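Local coordinates for terminase, small subunit (Thermus phage G20c, PDB 6EJQ), which probably recognises the packaging initiation site on viral DNA and regulates the ATPase of the large terminase subunit, working as a nine-membered ring, at residues M87-Y91 with V110-I115. Residues are numbered along the deposited sequence; the frame is centred on the assembly and turned at random.
Sequences MLRNY and VRPADI
Where Y91 meets V110 the two backbones come to 5.7 Å between CA atoms, as the chain, after its excursion beyond helix 59-95, returns to begin helix 112-139. The arrangement is a helical hairpin of the C-terminal domain, and it illustrates how two helices can be joined across the open end of a long connection mainly by apolar side-chain packing. M87 reaches across from the first helix: its chain bends at the sulfur (chi3 79°), which carries CE over to the opening turn of the second helix. There M87 CE lies 3.2 Å from D114 O, a close approach, and 4.0 Å from V110 CG1. I115 CG1 is set 4.0 Å from M87 CB and its CD1 3.8 Å from Y91 CB, so that the isoleucine fits between two residues one helical turn apart. V110 spreads its methyls, CG1 against M87 and CG2 against N90 CB at 4.0 Å. In the amide of N90, OD1 accepts hydrogen bonds from H101 NE2 and the backbone N of I108, which tie the connection to the helix; ND2 bonds back to N86 O within the helix and helps fix the amide's rotation. The contact also lies at subunit interfaces: I83 of a neighbouring subunit packs on both Y91 and I115, and P112 of a third subunit on M87. With CG anti to the backbone N (chi1 -178°), the Y91 ring swings out to P112, whose side chain it crosses at about a right angle, its CE1 3.8 Å from P112 CG and its CD1 edge facing V110 O, nearly in the ring plane, at 3.7 Å.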
loop_
_atom_site.group_PDB
_atom_site.type_symbol
_atom_site.label_atom_id
_atom_site.label_comp_id
_atom_site.label_asym_id
_atom_site.label_seq_id
_atom_site.Cartn_x
_atom_site.Cartn_y
_atom_site.Cartn_z
ATOM N N MET B 87 -11.253 23.201 9.343
ATOM C CA MET B 87 -11.825 22.274 8.376
ATOM C C MET B 87 -13.291 22.000 8.662
ATOM O O MET B 87 -14.107 22.053 7.755
ATOM C CB MET B 87 -11.033 20.968 8.349
ATOM C CG MET B 87 -9.645 21.122 7.764
ATOM S SD MET B 87 -8.597 19.710 8.144
ATOM C CE MET B 87 -9.186 18.549 6.918
ATOM N N LEU B 88 -13.606 21.716 9.924
ATOM C CA LEU B 88 -14.985 21.549 10.374
ATOM C C LEU B 88 -15.830 22.779 10.114
ATOM O O LEU B 88 -16.967 22.667 9.658
ATOM C CB LEU B 88 -15.059 21.302 11.884
ATOM C CG LEU B 88 -15.199 19.899 12.421
ATOM C CD1 LEU B 88 -15.455 20.015 13.921
ATOM C CD2 LEU B 88 -16.322 19.132 11.722
ATOM N N ARG B 89 -15.283 23.941 10.471
ATOM C CA ARG B 89 -15.967 25.222 10.307
ATOM C C ARG B 89 -16.356 25.415 8.853
ATOM O O ARG B 89 -17.491 25.773 8.543
ATOM C CB ARG B 89 -15.052 26.364 10.765
ATOM C CG ARG B 89 -15.679 27.744 10.751
ATOM C CD ARG B 89 -14.782 28.779 11.415
ATOM N NE ARG B 89 -13.741 29.291 10.508
ATOM C CZ ARG B 89 -13.507 30.577 10.211
ATOM N NH1 ARG B 89 -14.231 31.568 10.738
ATOM N NH2 ARG B 89 -12.512 30.885 9.375
ATOM N N ASN B 90 -15.400 25.166 7.969
ATOM C CA ASN B 90 -15.635 25.256 6.538
ATOM C C ASN B 90 -16.659 24.241 6.048
ATOM O O ASN B 90 -17.544 24.607 5.277
ATOM C CB ASN B 90 -14.328 25.132 5.771
ATOM C CG ASN B 90 -13.559 26.432 5.746
ATOM O OD1 ASN B 90 -13.982 27.387 5.106
ATOM N ND2 ASN B 90 -12.431 26.481 6.447
ATOM N N TYR B 91 -16.562 22.991 6.506
ATOM C CA TYR B 91 -17.538 21.972 6.140
ATOM C C TYR B 91 -18.950 22.382 6.553
ATOM O O TYR B 91 -19.894 22.214 5.778
ATOM C CB TYR B 91 -17.216 20.606 6.753
ATOM C CG TYR B 91 -18.208 19.531 6.322
ATOM C CD1 TYR B 91 -18.128 18.963 5.061
ATOM C CD2 TYR B 91 -19.242 19.124 7.161
ATOM C CE1 TYR B 91 -19.034 18.008 4.650
ATOM C CE2 TYR B 91 -20.161 18.167 6.758
ATOM C CZ TYR B 91 -20.052 17.613 5.499
ATOM O OH TYR B 91 -20.950 16.663 5.064
ATOM N N VAL B 110 -14.088 21.398 1.863
ATOM C CA VAL B 110 -13.362 20.331 2.560
ATOM C C VAL B 110 -14.163 19.041 2.433
ATOM O O VAL B 110 -15.392 19.060 2.518
ATOM C CB VAL B 110 -13.183 20.642 4.066
ATOM C CG1 VAL B 110 -12.424 19.520 4.758
ATOM C CG2 VAL B 110 -12.449 21.952 4.257
ATOM N N ARG B 111 -13.461 17.927 2.252
ATOM C CA ARG B 111 -14.089 16.617 2.155
ATOM C C ARG B 111 -14.178 15.996 3.552
ATOM O O ARG B 111 -13.243 16.142 4.340
ATOM C CB ARG B 111 -13.281 15.713 1.226
ATOM C CG ARG B 111 -13.085 16.309 -0.158
ATOM C CD ARG B 111 -12.683 15.274 -1.204
ATOM N NE ARG B 111 -11.334 14.741 -0.959
ATOM C CZ ARG B 111 -11.000 13.454 -0.793
ATOM N NH1 ARG B 111 -11.902 12.466 -0.847
ATOM N NH2 ARG B 111 -9.720 13.143 -0.574
ATOM N N PRO B 112 -15.300 15.303 3.868
ATOM C CA PRO B 112 -15.400 14.548 5.125
ATOM C C PRO B 112 -14.216 13.607 5.385
ATOM O O PRO B 112 -13.730 13.527 6.516
ATOM C CB PRO B 112 -16.684 13.742 4.944
ATOM C CG PRO B 112 -17.519 14.580 4.032
ATOM C CD PRO B 112 -16.547 15.213 3.081
ATOM N N ALA B 113 -13.746 12.935 4.336
ATOM C CA ALA B 113 -12.629 11.996 4.446
ATOM C C ALA B 113 -11.360 12.679 4.932
ATOM O O ALA B 113 -10.590 12.084 5.690
ATOM C CB ALA B 113 -12.378 11.307 3.118
ATOM N N ASP B 114 -11.153 13.922 4.504
ATOM C CA ASP B 114 -10.011 14.714 4.963
ATOM C C ASP B 114 -10.135 15.187 6.421
ATOM O O ASP B 114 -9.131 15.309 7.105
ATOM C CB ASP B 114 -9.766 15.881 4.011
ATOM C CG ASP B 114 -9.342 15.407 2.623
ATOM O OD1 ASP B 114 -8.798 14.283 2.499
ATOM O OD2 ASP B 114 -9.561 16.154 1.660
ATOM N N ILE B 115 -11.357 15.421 6.894
ATOM C CA ILE B 115 -11.601 15.708 8.310
ATOM C C ILE B 115 -11.313 14.458 9.136
ATOM O O ILE B 115 -10.678 14.539 10.185
ATOM C CB ILE B 115 -13.045 16.195 8.537
ATOM C CG1 ILE B 115 -13.216 17.587 7.933
ATOM C CG2 ILE B 115 -13.396 16.247 10.015
ATOM C CD1 ILE B 115 -14.659 18.032 7.805
#